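Local atomic coordinates of superoxide dismutase (Porphyromonas gingivalis, PDB entry 1UES), a protein that destroys superoxide radicals by dismuting them to oxygen and hydrogen peroxide at a single manganese or iron ion in each subunit of a homodimer. Residues Pro83-Ala88 with Ile181-Ile186; Ala114-Phe119 with Arg170-Leu175; Leu154-Trp159 with Asp177-Val182. The protein carries 1 engineered substitution. All coordinates share one frame; numbering follows the deposited sequence.

Overall arrangement
Contacts 2 and 3 lie within the C-terminal domain of an iron/manganese superoxide dismutase subunit, and contact 1 ties loop 83-88 to the start of helix 184-190. Contact 3 is buried and holds D157, a manganese ligand; it joins strand 151-157, an outer strand of the three-stranded antiparallel sheet, to L178 of helix 171-178 and the residues after it. Contact 2, its centre about 10 Å away, uses the start of the same helix and the end of helix 104-116. The centre of contact 1 is about 11 Å from that of contact 3 and about 20 Å from that of contact 2. Contacts 1 and 3 share I181 and V182, and W184 packs on L154 and W179. Along the chain, contacts 2 and 3 interlock.

Contact 1: residues Pro83-Ala88 with Ile181-Ile186; sequences PGKGGA and IVDWDI
The aliphatic chain of K85 lies across the carboxylate of D183, and the two side chains cross obliquely. Starting at the backbone, K85 CB sits 3.7 Å from V182 O, and CG moves on to the carboxyl carbon of D183. CD then comes to 3.6 Å from D183 OD2, while CE, 3.3 Å from D183 OD1, is near both oxygens and also reaches OD2 of D185. The bend at chi2 (-81°) brings CD and CE over the carboxylate; the ammonium group at the tip stands farther off than CE, in a long salt bridge, NZ to OD1 of D183 at 3.8 Å. The other oxygen of D183 is engaged within its own segment: D183 is the N-cap of helix 184-190, and its OD2 accepts from D185 N on the anti side, 30° out of the carboxylate plane. Beside this polar pair, G86 N donates a weak, bent hydrogen bond to V182 O. One water donates to G86 O and accepts from W184 N; a second water accepts from W184 NE1 and donates to G87 O. G86 O stands at the edge of the indole, 3.2 Å from W184 CD1, and the carbonyl carbon of A88 lies over one ring face. F104 meets the same indole with its plane roughly perpendicular. The glycines G86 and G87 both have positive phi, a backbone region that glycine enters easily. The contact thus fastens the loop between helices 62-79 and 91-101 to the start of the last helix. Its chemistry is largely carbonyl, water and charge: the lysine, exposed and at long range, probably adds only a modest electrostatic attraction to a capping carboxylate already engaged by D185 N.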
ATOM      1  N   PRO A  83     -21.131 -14.118   8.218  1.00 27.73           N
ATOM      2  CA  PRO A  83     -21.267 -14.008   9.669  1.00 28.61           C
ATOM      3  C   PRO A  83     -21.715 -15.403  10.148  1.00 29.62           C
ATOM      4  O   PRO A  83     -22.207 -16.218   9.350  1.00 29.50           O
ATOM      5  CB  PRO A  83     -22.370 -12.974   9.845  1.00 28.40           C
ATOM      6  CG  PRO A  83     -23.245 -13.155   8.638  1.00 28.11           C
ATOM      7  CD  PRO A  83     -22.288 -13.538   7.511  1.00 27.87           C
ATOM      8  N   GLY A  84     -21.545 -15.668  11.443  1.00 30.54           N
ATOM      9  CA  GLY A  84     -21.937 -16.946  12.012  1.00 32.18           C
ATOM     10  C   GLY A  84     -21.144 -18.128  11.506  1.00 33.35           C
ATOM     11  O   GLY A  84     -21.619 -19.276  11.562  1.00 33.65           O
ATOM     12  N   LYS A  85     -19.946 -17.869  11.007  1.00 34.39           N
ATOM     13  CA  LYS A  85     -19.129 -18.945  10.465  1.00 35.51           C
ATOM     14  C   LYS A  85     -17.772 -19.026  11.131  1.00 35.88           C
ATOM     15  O   LYS A  85     -17.679 -19.015  12.355  1.00 35.99           O
ATOM     16  CB  LYS A  85     -18.979 -18.773   8.952  1.00 35.84           C
ATOM     17  CG  LYS A  85     -20.241 -19.138   8.185  1.00 36.53           C
ATOM     18  CD  LYS A  85     -20.351 -20.625   8.006  1.00 37.15           C
ATOM     19  CE  LYS A  85     -21.334 -20.961   6.900  1.00 37.65           C
ATOM     20  NZ  LYS A  85     -22.595 -20.185   7.084  1.00 38.29           N
ATOM     21  N   GLY A  86     -16.722 -19.098  10.319  1.00 36.46           N
ATOM     22  CA  GLY A  86     -15.375 -19.199  10.854  1.00 36.98           C
ATOM     23  C   GLY A  86     -15.120 -20.651  11.210  1.00 37.47           C
ATOM     24  O   GLY A  86     -15.365 -21.551  10.396  1.00 37.68           O
ATOM     25  N   GLY A  87     -14.635 -20.897  12.420  1.00 37.77           N
ATOM     26  CA  GLY A  87     -14.385 -22.266  12.821  1.00 37.81           C
ATOM     27  C   GLY A  87     -13.286 -22.906  11.996  1.00 38.01           C
ATOM     28  O   GLY A  87     -12.497 -22.220  11.350  1.00 38.01           O
ATOM     29  N   ALA A  88     -13.240 -24.231  11.987  1.00 38.05           N
ATOM     30  CA  ALA A  88     -12.185 -24.918  11.255  1.00 38.15           C
ATOM     31  C   ALA A  88     -12.632 -25.582   9.960  1.00 38.16           C
ATOM     32  O   ALA A  88     -13.789 -25.987   9.812  1.00 38.36           O
ATOM     33  CB  ALA A  88     -11.509 -25.948  12.176  1.00 38.15           C
ATOM     34  N   ILE A 181     -14.406 -14.735  10.335  1.00 24.07           N
ATOM     35  CA  ILE A 181     -15.447 -14.542   9.319  1.00 24.00           C
ATOM     36  C   ILE A 181     -15.269 -15.392   8.063  1.00 24.27           C
ATOM     37  O   ILE A 181     -16.029 -15.255   7.096  1.00 23.90           O
ATOM     38  CB  ILE A 181     -15.571 -13.075   8.869  1.00 23.60           C
ATOM     39  CG1 ILE A 181     -14.215 -12.506   8.480  1.00 23.61           C
ATOM     40  CG2 ILE A 181     -16.239 -12.253   9.988  1.00 23.46           C
ATOM     41  CD1 ILE A 181     -14.299 -11.115   7.888  1.00 22.86           C
ATOM     42  N   VAL A 182     -14.264 -16.249   8.060  1.00 24.25           N
ATOM     43  CA  VAL A 182     -14.058 -17.105   6.901  1.00 25.11           C
ATOM     44  C   VAL A 182     -15.144 -18.180   6.853  1.00 25.31           C
ATOM     45  O   VAL A 182     -15.398 -18.859   7.846  1.00 25.37           O
ATOM     46  CB  VAL A 182     -12.669 -17.795   6.975  1.00 24.70           C
ATOM     47  CG1 VAL A 182     -12.527 -18.872   5.895  1.00 25.12           C
ATOM     48  CG2 VAL A 182     -11.582 -16.744   6.812  1.00 24.92           C
ATOM     49  N   ASP A 183     -15.795 -18.324   5.710  1.00 26.07           N
ATOM     50  CA  ASP A 183     -16.797 -19.376   5.551  1.00 26.75           C
ATOM     51  C   ASP A 183     -16.043 -20.523   4.882  1.00 26.95           C
ATOM     52  O   ASP A 183     -15.800 -20.502   3.677  1.00 26.68           O
ATOM     53  CB  ASP A 183     -17.938 -18.910   4.662  1.00 27.17           C
ATOM     54  CG  ASP A 183     -19.025 -19.959   4.531  1.00 27.88           C
ATOM     55  OD1 ASP A 183     -20.163 -19.596   4.175  1.00 28.73           O
ATOM     56  OD2 ASP A 183     -18.731 -21.140   4.797  1.00 28.64           O
ATOM     57  N   TRP A 184     -15.647 -21.521   5.664  1.00 27.43           N
ATOM     58  CA  TRP A 184     -14.894 -22.622   5.084  1.00 28.08           C
ATOM     59  C   TRP A 184     -15.665 -23.440   4.052  1.00 28.73           C
ATOM     60  O   TRP A 184     -15.046 -24.115   3.230  1.00 28.97           O
ATOM     61  CB  TRP A 184     -14.321 -23.519   6.183  1.00 27.91           C
ATOM     62  CG  TRP A 184     -13.157 -22.822   6.868  1.00 27.77           C
ATOM     63  CD1 TRP A 184     -13.192 -22.166   8.066  1.00 27.62           C
ATOM     64  CD2 TRP A 184     -11.844 -22.619   6.333  1.00 27.59           C
ATOM     65  NE1 TRP A 184     -11.981 -21.560   8.311  1.00 27.60           N
ATOM     66  CE2 TRP A 184     -11.132 -21.820   7.265  1.00 27.55           C
ATOM     67  CE3 TRP A 184     -11.195 -23.031   5.154  1.00 27.52           C
ATOM     68  CZ2 TRP A 184      -9.804 -21.424   7.058  1.00 27.30           C
ATOM     69  CZ3 TRP A 184      -9.862 -22.631   4.941  1.00 27.39           C
ATOM     70  CH2 TRP A 184      -9.184 -21.831   5.899  1.00 27.15           C
ATOM     71  N   ASP A 185     -16.991 -23.363   4.071  1.00 29.32           N
ATOM     72  CA  ASP A 185     -17.782 -24.089   3.083  1.00 30.00           C
ATOM     73  C   ASP A 185     -17.518 -23.508   1.708  1.00 29.69           C
ATOM     74  O   ASP A 185     -17.481 -24.234   0.714  1.00 29.50           O
ATOM     75  CB  ASP A 185     -19.268 -23.991   3.408  1.00 31.42           C
ATOM     76  CG  ASP A 185     -19.617 -24.725   4.682  1.00 32.53           C
ATOM     77  OD1 ASP A 185     -19.095 -25.849   4.868  1.00 33.65           O
ATOM     78  OD2 ASP A 185     -20.388 -24.172   5.501  1.00 33.70           O
ATOM     79  N   ILE A 186     -17.323 -22.191   1.652  1.00 29.19           N
ATOM     80  CA  ILE A 186     -17.043 -21.541   0.388  1.00 28.77           C
ATOM     81  C   ILE A 186     -15.603 -21.821  -0.040  1.00 28.46           C
ATOM     82  O   ILE A 186     -15.345 -22.148  -1.185  1.00 28.33           O
ATOM     83  CB  ILE A 186     -17.309 -20.027   0.481  1.00 28.94           C
ATOM     84  CG1 ILE A 186     -18.795 -19.817   0.775  1.00 28.90           C
ATOM     85  CG2 ILE A 186     -16.852 -19.307  -0.798  1.00 28.71           C
ATOM     86  CD1 ILE A 186     -19.151 -18.479   1.362  1.00 29.24           C
TER
HETATM   87  O   HOH W   1     -16.711 -21.956   8.272  1.00 34.60           O
HETATM   88  O   HOH W   2     -11.157 -19.878  10.627  1.00 30.13           O

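Contact 2: residues Ala114-Phe119 with Arg170-Leu175; sequences AGTTLF and RRADHL
The guanidinium of R171 takes two backbone carbonyls of the opposite segment at its edge, G115 O and L118 O, both through NH1. Each bond measures 2.8 Å from NH1 to its oxygen. The carbonyl of G115 is met nearly along its C=O axis, whereas that of L118 is met in the carbonyl plane on a lone pair, with an N-H...O angle of 154°. The arginine reaches this far because its CG is anti to the backbone N (chi1 -174°) and the chain stays extended until it bends at chi3. NE donates to the hydroxyl of Y163 and NH2 to G120 O, which fixes the rotation of the flat group. One helical turn on from R171, L175 CD1 packs 3.7 Å from G115 CA, which has no side chain to keep the methyl off, and A172 CB touches T116 OG1, whose hydrogen bond goes to N112 O. One charged side chain thus gathers the carbonyls at the C-terminal end of helix 104-116 and in the turn beyond it. Such oxygens carry partial negative charge, so the cation probably complements the helix end while tying it to the first turn of helix 171-178.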
ATOM      1  N   ALA A 114       2.938 -14.802   6.940  1.00 26.37           N
ATOM      2  CA  ALA A 114       3.153 -14.410   5.555  1.00 26.60           C
ATOM      3  C   ALA A 114       2.470 -13.061   5.282  1.00 26.97           C
ATOM      4  O   ALA A 114       2.999 -12.211   4.557  1.00 26.80           O
ATOM      5  CB  ALA A 114       2.585 -15.483   4.625  1.00 26.47           C
ATOM      6  N   GLY A 115       1.292 -12.876   5.867  1.00 27.68           N
ATOM      7  CA  GLY A 115       0.559 -11.635   5.668  1.00 28.30           C
ATOM      8  C   GLY A 115       1.216 -10.460   6.354  1.00 29.01           C
ATOM      9  O   GLY A 115       1.301  -9.358   5.802  1.00 28.93           O
ATOM     10  N   THR A 116       1.697 -10.703   7.569  1.00 29.23           N
ATOM     11  CA  THR A 116       2.354  -9.666   8.344  1.00 29.89           C
ATOM     12  C   THR A 116       3.703  -9.247   7.754  1.00 29.92           C
ATOM     13  O   THR A 116       4.044  -8.053   7.786  1.00 30.44           O
ATOM     14  CB  THR A 116       2.557 -10.131   9.813  1.00 30.27           C
ATOM     15  OG1 THR A 116       1.281 -10.347  10.436  1.00 30.58           O
ATOM     16  CG2 THR A 116       3.302  -9.078  10.610  1.00 30.64           C
ATOM     17  N   THR A 117       4.458 -10.199   7.199  1.00 29.83           N
ATOM     18  CA  THR A 117       5.768  -9.885   6.644  1.00 29.79           C
ATOM     19  C   THR A 117       5.763  -9.409   5.189  1.00 29.39           C
ATOM     20  O   THR A 117       6.816  -9.111   4.634  1.00 30.05           O
ATOM     21  CB  THR A 117       6.768 -11.068   6.773  1.00 30.00           C
ATOM     22  OG1 THR A 117       6.291 -12.188   6.020  1.00 30.41           O
ATOM     23  CG2 THR A 117       6.959 -11.464   8.251  1.00 30.26           C
ATOM     24  N   LEU A 118       4.592  -9.325   4.565  1.00 28.55           N
ATOM     25  CA  LEU A 118       4.528  -8.839   3.191  1.00 27.68           C
ATOM     26  C   LEU A 118       4.737  -7.318   3.248  1.00 27.39           C
ATOM     27  O   LEU A 118       3.934  -6.587   3.847  1.00 27.10           O
ATOM     28  CB  LEU A 118       3.168  -9.177   2.574  1.00 27.65           C
ATOM     29  CG  LEU A 118       3.010  -9.049   1.050  1.00 27.35           C
ATOM     30  CD1 LEU A 118       1.846  -9.905   0.581  1.00 27.45           C
ATOM     31  CD2 LEU A 118       2.769  -7.606   0.678  1.00 27.85           C
ATOM     32  N   PHE A 119       5.815  -6.837   2.639  1.00 26.70           N
ATOM     33  CA  PHE A 119       6.108  -5.406   2.706  1.00 26.48           C
ATOM     34  C   PHE A 119       5.314  -4.611   1.694  1.00 25.79           C
ATOM     35  O   PHE A 119       5.324  -4.932   0.495  1.00 26.34           O
ATOM     36  CB  PHE A 119       7.596  -5.162   2.498  1.00 26.73           C
ATOM     37  CG  PHE A 119       8.014  -3.769   2.799  1.00 26.96           C
ATOM     38  CD1 PHE A 119       7.993  -3.293   4.108  1.00 27.15           C
ATOM     39  CD2 PHE A 119       8.416  -2.912   1.775  1.00 27.24           C
ATOM     40  CE1 PHE A 119       8.374  -1.978   4.387  1.00 27.82           C
ATOM     41  CE2 PHE A 119       8.791  -1.599   2.051  1.00 27.46           C
ATOM     42  CZ  PHE A 119       8.771  -1.133   3.352  1.00 27.49           C
ATOM     43  N   ARG A 170      -2.144  -1.977  13.107  1.00 22.20           N
ATOM     44  CA  ARG A 170      -2.216  -3.338  13.649  1.00 22.11           C
ATOM     45  C   ARG A 170      -2.639  -4.408  12.625  1.00 22.10           C
ATOM     46  O   ARG A 170      -3.667  -5.075  12.784  1.00 21.99           O
ATOM     47  CB  ARG A 170      -3.131  -3.337  14.896  1.00 22.34           C
ATOM     48  CG  ARG A 170      -2.696  -2.292  15.953  1.00 23.57           C
ATOM     49  CD  ARG A 170      -3.572  -2.324  17.230  1.00 23.72           C
ATOM     50  NE  ARG A 170      -4.945  -1.909  16.991  1.00 24.35           N
ATOM     51  CZ  ARG A 170      -5.975  -2.747  16.874  1.00 23.99           C
ATOM     52  NH1 ARG A 170      -5.800  -4.063  16.982  1.00 25.14           N
ATOM     53  NH2 ARG A 170      -7.175  -2.273  16.629  1.00 24.99           N
ATOM     54  N   ARG A 171      -1.814  -4.593  11.582  1.00 21.93           N
ATOM     55  CA  ARG A 171      -2.124  -5.576  10.552  1.00 21.95           C
ATOM     56  C   ARG A 171      -2.263  -6.989  11.114  1.00 22.03           C
ATOM     57  O   ARG A 171      -3.189  -7.709  10.747  1.00 22.09           O
ATOM     58  CB  ARG A 171      -1.054  -5.575   9.461  1.00 21.83           C
ATOM     59  CG  ARG A 171      -1.414  -6.485   8.300  1.00 21.79           C
ATOM     60  CD  ARG A 171      -0.274  -6.701   7.359  1.00 21.49           C
ATOM     61  NE  ARG A 171      -0.047  -5.531   6.498  1.00 21.84           N
ATOM     62  CZ  ARG A 171       0.833  -5.527   5.513  1.00 21.98           C
ATOM     63  NH1 ARG A 171       1.548  -6.622   5.285  1.00 22.23           N
ATOM     64  NH2 ARG A 171       1.020  -4.434   4.777  1.00 22.02           N
ATOM     65  N   ALA A 172      -1.335  -7.394  11.984  1.00 22.29           N
ATOM     66  CA  ALA A 172      -1.400  -8.733  12.573  1.00 22.82           C
ATOM     67  C   ALA A 172      -2.696  -9.001  13.314  1.00 23.12           C
ATOM     68  O   ALA A 172      -3.265 -10.094  13.196  1.00 23.30           O
ATOM     69  CB  ALA A 172      -0.200  -8.943  13.527  1.00 22.98           C
ATOM     70  N   ASP A 173      -3.173  -8.020  14.080  1.00 23.52           N
ATOM     71  CA  ASP A 173      -4.413  -8.191  14.827  1.00 23.34           C
ATOM     72  C   ASP A 173      -5.587  -8.361  13.857  1.00 22.92           C
ATOM     73  O   ASP A 173      -6.501  -9.132  14.127  1.00 22.70           O
ATOM     74  CB  ASP A 173      -4.670  -7.005  15.778  1.00 24.44           C
ATOM     75  CG  ASP A 173      -3.681  -6.972  16.955  1.00 25.71           C
ATOM     76  OD1 ASP A 173      -2.959  -7.985  17.178  1.00 26.40           O
ATOM     77  OD2 ASP A 173      -3.612  -5.918  17.639  1.00 27.09           O
ATOM     78  N   HIS A 174      -5.553  -7.651  12.723  1.00 21.77           N
ATOM     79  CA  HIS A 174      -6.619  -7.779  11.740  1.00 21.81           C
ATOM     80  C   HIS A 174      -6.622  -9.181  11.166  1.00 22.14           C
ATOM     81  O   HIS A 174      -7.678  -9.782  11.009  1.00 22.49           O
ATOM     82  CB  HIS A 174      -6.422  -6.790  10.597  1.00 20.76           C
ATOM     83  CG  HIS A 174      -7.353  -7.007   9.440  1.00 20.22           C
ATOM     84  ND1 HIS A 174      -8.694  -6.717   9.492  1.00 19.98           N
ATOM     85  CD2 HIS A 174      -7.095  -7.393   8.165  1.00 19.80           C
ATOM     86  CE1 HIS A 174      -9.230  -6.911   8.296  1.00 20.16           C
ATOM     87  NE2 HIS A 174      -8.277  -7.324   7.478  1.00 19.32           N
ATOM     88  N   LEU A 175      -5.440  -9.690  10.835  1.00 22.63           N
ATOM     89  CA  LEU A 175      -5.345 -11.023  10.260  1.00 23.68           C
ATOM     90  C   LEU A 175      -5.864 -12.059  11.223  1.00 24.21           C
ATOM     91  O   LEU A 175      -6.585 -12.994  10.829  1.00 24.35           O
ATOM     92  CB  LEU A 175      -3.904 -11.336   9.873  1.00 23.62           C
ATOM     93  CG  LEU A 175      -3.317 -10.380   8.810  1.00 23.58           C
ATOM     94  CD1 LEU A 175      -1.999 -10.948   8.303  1.00 24.29           C
ATOM     95  CD2 LEU A 175      -4.292 -10.185   7.633  1.00 24.19           C
TER

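Contact 3: residues Leu154-Trp159 with Asp177-Val182; sequences LTFDVW and DLWSIV. Engineered in segment 154-159: T155 (natural residue Gly). With MN (manganese (II) ion), chain E.
F156 points its ring into the face of W179 while L178 lies over the phenyl's own face, so one aromatic ring is held from two directions. The pair of rings is T-shaped: the edge of F156 faces the six-membered ring of W179, with centroids 4.7 Å apart and planes at 67°. F156 CZ stands above the centre of the indole, and CE2 comes to 3.5 Å from W179 CZ2. L178 approaches F156 from the opposite direction, and its CD1 makes a CH-pi contact 3.5 Å from the phenyl centroid, displaced toward the rim on the CG side. The torsion of F156 that sets CG anti to its carbonyl carbon (chi1 -75°) sends the ring off the strand toward L178 and W179. Farther back along the strand, L154 divides its two methyls: CD2 reaches W179 CZ3 at 3.8 Å, crossing the indole at about a right angle, and CD1 meets V182 CG2. F111 adds a second edge-to-face partner for F156, and the indole nitrogen of W179 is satisfied by OD1 of N112. At the other end of the strand, D157 OD2 binds the manganese ion at 2.1 Å, and H27, H74 and H161 with a water complete its five ligands. D157 OD1, not bound to the metal, accepts from W159 N in an Asx turn that probably helps hold the carboxylate in place. Across the contact no hydrogen bond forms; it is hydrophobic and aromatic throughout. Strand 151-157 is thereby seated against L178 of helix 171-178 and the residues that follow, W179 and V182, probably chiefly by dispersion with a ring-electrostatic share from the T-shaped pair, F156 being the immediate neighbour of the metal ligand D157.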
ATOM      1  N   LEU A 154      -8.136 -19.029  -0.634  1.00 23.70           N
ATOM      2  CA  LEU A 154      -8.448 -18.102   0.428  1.00 23.04           C
ATOM      3  C   LEU A 154      -7.438 -16.956   0.405  1.00 22.50           C
ATOM      4  O   LEU A 154      -6.247 -17.187   0.264  1.00 22.98           O
ATOM      5  CB  LEU A 154      -8.363 -18.829   1.783  1.00 23.56           C
ATOM      6  CG  LEU A 154      -8.288 -17.937   3.018  1.00 23.56           C
ATOM      7  CD1 LEU A 154      -9.680 -17.342   3.266  1.00 24.07           C
ATOM      8  CD2 LEU A 154      -7.784 -18.750   4.250  1.00 23.93           C
ATOM      9  N   THR A 155      -7.922 -15.721   0.504  1.00 21.76           N
ATOM     10  CA  THR A 155      -6.964 -14.612   0.533  1.00 21.60           C
ATOM     11  C   THR A 155      -7.237 -13.599   1.611  1.00 21.29           C
ATOM     12  O   THR A 155      -8.390 -13.330   1.950  1.00 21.52           O
ATOM     13  CB  THR A 155      -6.883 -13.854  -0.838  1.00 21.52           C
ATOM     14  OG1 THR A 155      -5.779 -12.938  -0.796  1.00 21.40           O
ATOM     15  CG2 THR A 155      -8.189 -13.058  -1.142  1.00 21.75           C
ATOM     16  N   PHE A 156      -6.161 -13.030   2.170  1.00 21.40           N
ATOM     17  CA  PHE A 156      -6.293 -11.951   3.136  1.00 21.10           C
ATOM     18  C   PHE A 156      -5.689 -10.713   2.402  1.00 20.66           C
ATOM     19  O   PHE A 156      -4.591 -10.777   1.878  1.00 20.64           O
ATOM     20  CB  PHE A 156      -5.489 -12.206   4.412  1.00 21.76           C
ATOM     21  CG  PHE A 156      -6.093 -13.239   5.341  1.00 21.81           C
ATOM     22  CD1 PHE A 156      -7.315 -13.842   5.053  1.00 22.07           C
ATOM     23  CD2 PHE A 156      -5.418 -13.597   6.507  1.00 21.98           C
ATOM     24  CE1 PHE A 156      -7.881 -14.804   5.917  1.00 22.37           C
ATOM     25  CE2 PHE A 156      -5.962 -14.553   7.381  1.00 22.40           C
ATOM     26  CZ  PHE A 156      -7.185 -15.155   7.092  1.00 21.97           C
ATOM     27  N   ASP A 157      -6.455  -9.633   2.323  1.00 19.89           N
ATOM     28  CA  ASP A 157      -6.002  -8.402   1.682  1.00 19.60           C
ATOM     29  C   ASP A 157      -5.150  -7.645   2.696  1.00 19.60           C
ATOM     30  O   ASP A 157      -5.643  -7.340   3.803  1.00 19.61           O
ATOM     31  CB  ASP A 157      -7.247  -7.602   1.341  1.00 19.26           C
ATOM     32  CG  ASP A 157      -6.974  -6.383   0.498  1.00 19.90           C
ATOM     33  OD1 ASP A 157      -5.802  -6.129   0.158  1.00 19.63           O
ATOM     34  OD2 ASP A 157      -7.998  -5.711   0.208  1.00 19.66           O
ATOM     35  N   VAL A 158      -3.891  -7.345   2.351  1.00 19.58           N
ATOM     36  CA  VAL A 158      -3.070  -6.588   3.282  1.00 19.58           C
ATOM     37  C   VAL A 158      -2.764  -5.199   2.785  1.00 19.31           C
ATOM     38  O   VAL A 158      -1.852  -4.528   3.275  1.00 19.45           O
ATOM     39  CB  VAL A 158      -1.806  -7.358   3.789  1.00 19.63           C
ATOM     40  CG1 VAL A 158      -2.270  -8.659   4.488  1.00 19.98           C
ATOM     41  CG2 VAL A 158      -0.852  -7.679   2.633  1.00 19.72           C
ATOM     42  N   TRP A 159      -3.576  -4.768   1.813  1.00 19.54           N
ATOM     43  CA  TRP A 159      -3.510  -3.378   1.364  1.00 19.32           C
ATOM     44  C   TRP A 159      -4.047  -2.699   2.638  1.00 19.15           C
ATOM     45  O   TRP A 159      -4.969  -3.195   3.255  1.00 19.25           O
ATOM     46  CB  TRP A 159      -4.496  -3.107   0.220  1.00 19.32           C
ATOM     47  CG  TRP A 159      -3.924  -3.422  -1.133  1.00 19.25           C
ATOM     48  CD1 TRP A 159      -3.539  -4.642  -1.588  1.00 19.04           C
ATOM     49  CD2 TRP A 159      -3.687  -2.494  -2.185  1.00 19.85           C
ATOM     50  NE1 TRP A 159      -3.063  -4.543  -2.874  1.00 19.49           N
ATOM     51  CE2 TRP A 159      -3.141  -3.228  -3.273  1.00 20.21           C
ATOM     52  CE3 TRP A 159      -3.882  -1.106  -2.323  1.00 20.17           C
ATOM     53  CZ2 TRP A 159      -2.781  -2.615  -4.497  1.00 20.18           C
ATOM     54  CZ3 TRP A 159      -3.530  -0.490  -3.546  1.00 20.13           C
ATOM     55  CH2 TRP A 159      -2.981  -1.256  -4.618  1.00 19.99           C
ATOM     56  N   ASP A 177      -8.165 -11.724  13.364  1.00 24.95           N
ATOM     57  CA  ASP A 177      -9.608 -11.626  13.395  1.00 24.61           C
ATOM     58  C   ASP A 177     -10.270 -12.112  12.112  1.00 23.92           C
ATOM     59  O   ASP A 177     -11.422 -12.483  12.133  1.00 24.13           O
ATOM     60  CB  ASP A 177     -10.078 -10.179  13.633  1.00 24.92           C
ATOM     61  CG  ASP A 177      -9.958  -9.745  15.090  1.00 25.20           C
ATOM     62  OD1 ASP A 177     -10.045 -10.615  15.992  1.00 25.58           O
ATOM     63  OD2 ASP A 177      -9.780  -8.529  15.322  1.00 25.43           O
ATOM     64  N   LEU A 178      -9.556 -12.118  10.989  1.00 23.33           N
ATOM     65  CA  LEU A 178     -10.196 -12.533   9.753  1.00 22.67           C
ATOM     66  C   LEU A 178     -10.668 -13.957   9.828  1.00 22.96           C
ATOM     67  O   LEU A 178     -11.648 -14.327   9.193  1.00 22.66           O
ATOM     68  CB  LEU A 178      -9.236 -12.367   8.578  1.00 22.27           C
ATOM     69  CG  LEU A 178      -9.077 -10.953   8.038  1.00 21.60           C
ATOM     70  CD1 LEU A 178      -8.000 -11.008   6.921  1.00 21.08           C
ATOM     71  CD2 LEU A 178     -10.411 -10.396   7.518  1.00 21.36           C
ATOM     72  N   TRP A 179      -9.965 -14.775  10.603  1.00 22.91           N
ATOM     73  CA  TRP A 179     -10.376 -16.176  10.690  1.00 23.64           C
ATOM     74  C   TRP A 179     -11.802 -16.374  11.174  1.00 23.88           C
ATOM     75  O   TRP A 179     -12.481 -17.346  10.785  1.00 23.88           O
ATOM     76  CB  TRP A 179      -9.399 -16.944  11.573  1.00 23.52           C
ATOM     77  CG  TRP A 179      -8.012 -16.865  11.099  1.00 23.83           C
ATOM     78  CD1 TRP A 179      -7.001 -16.102  11.633  1.00 23.72           C
ATOM     79  CD2 TRP A 179      -7.446 -17.544   9.966  1.00 23.78           C
ATOM     80  NE1 TRP A 179      -5.851 -16.270  10.896  1.00 23.50           N
ATOM     81  CE2 TRP A 179      -6.094 -17.143   9.873  1.00 23.58           C
ATOM     82  CE3 TRP A 179      -7.956 -18.453   9.017  1.00 23.96           C
ATOM     83  CZ2 TRP A 179      -5.233 -17.614   8.873  1.00 23.59           C
ATOM     84  CZ3 TRP A 179      -7.080 -18.924   8.009  1.00 23.86           C
ATOM     85  CH2 TRP A 179      -5.747 -18.499   7.955  1.00 24.02           C
ATOM     86  N   SER A 180     -12.281 -15.443  11.995  1.00 24.09           N
ATOM     87  CA  SER A 180     -13.619 -15.522  12.536  1.00 24.62           C
ATOM     88  C   SER A 180     -14.727 -15.309  11.499  1.00 24.66           C
ATOM     89  O   SER A 180     -15.876 -15.658  11.757  1.00 24.76           O
ATOM     90  CB  SER A 180     -13.779 -14.530  13.697  1.00 24.84           C
ATOM     91  OG  SER A 180     -13.876 -13.178  13.250  1.00 26.36           O
ATOM     92  N   ILE A 181     -14.406 -14.735  10.335  1.00 24.07           N
ATOM     93  CA  ILE A 181     -15.447 -14.542   9.319  1.00 24.00           C
ATOM     94  C   ILE A 181     -15.269 -15.392   8.063  1.00 24.27           C
ATOM     95  O   ILE A 181     -16.029 -15.255   7.096  1.00 23.90           O
ATOM     96  CB  ILE A 181     -15.571 -13.075   8.869  1.00 23.60           C
ATOM     97  CG1 ILE A 181     -14.215 -12.506   8.480  1.00 23.61           C
ATOM     98  CG2 ILE A 181     -16.239 -12.253   9.988  1.00 23.46           C
ATOM     99  CD1 ILE A 181     -14.299 -11.115   7.888  1.00 22.86           C
ATOM    100  N   VAL A 182     -14.264 -16.249   8.060  1.00 24.25           N
ATOM    101  CA  VAL A 182     -14.058 -17.105   6.901  1.00 25.11           C
ATOM    102  C   VAL A 182     -15.144 -18.180   6.853  1.00 25.31           C
ATOM    103  O   VAL A 182     -15.398 -18.859   7.846  1.00 25.37           O
ATOM    104  CB  VAL A 182     -12.669 -17.795   6.975  1.00 24.70           C
ATOM    105  CG1 VAL A 182     -12.527 -18.872   5.895  1.00 25.12           C
ATOM    106  CG2 VAL A 182     -11.582 -16.744   6.812  1.00 24.92           C
TER
HETATM  107 MN    MN E 192      -8.531  -4.200  -1.099  1.00 18.41          MN
HETATM  108  O   HOH W   3      -6.585  -4.622  -2.125  1.00 20.18           O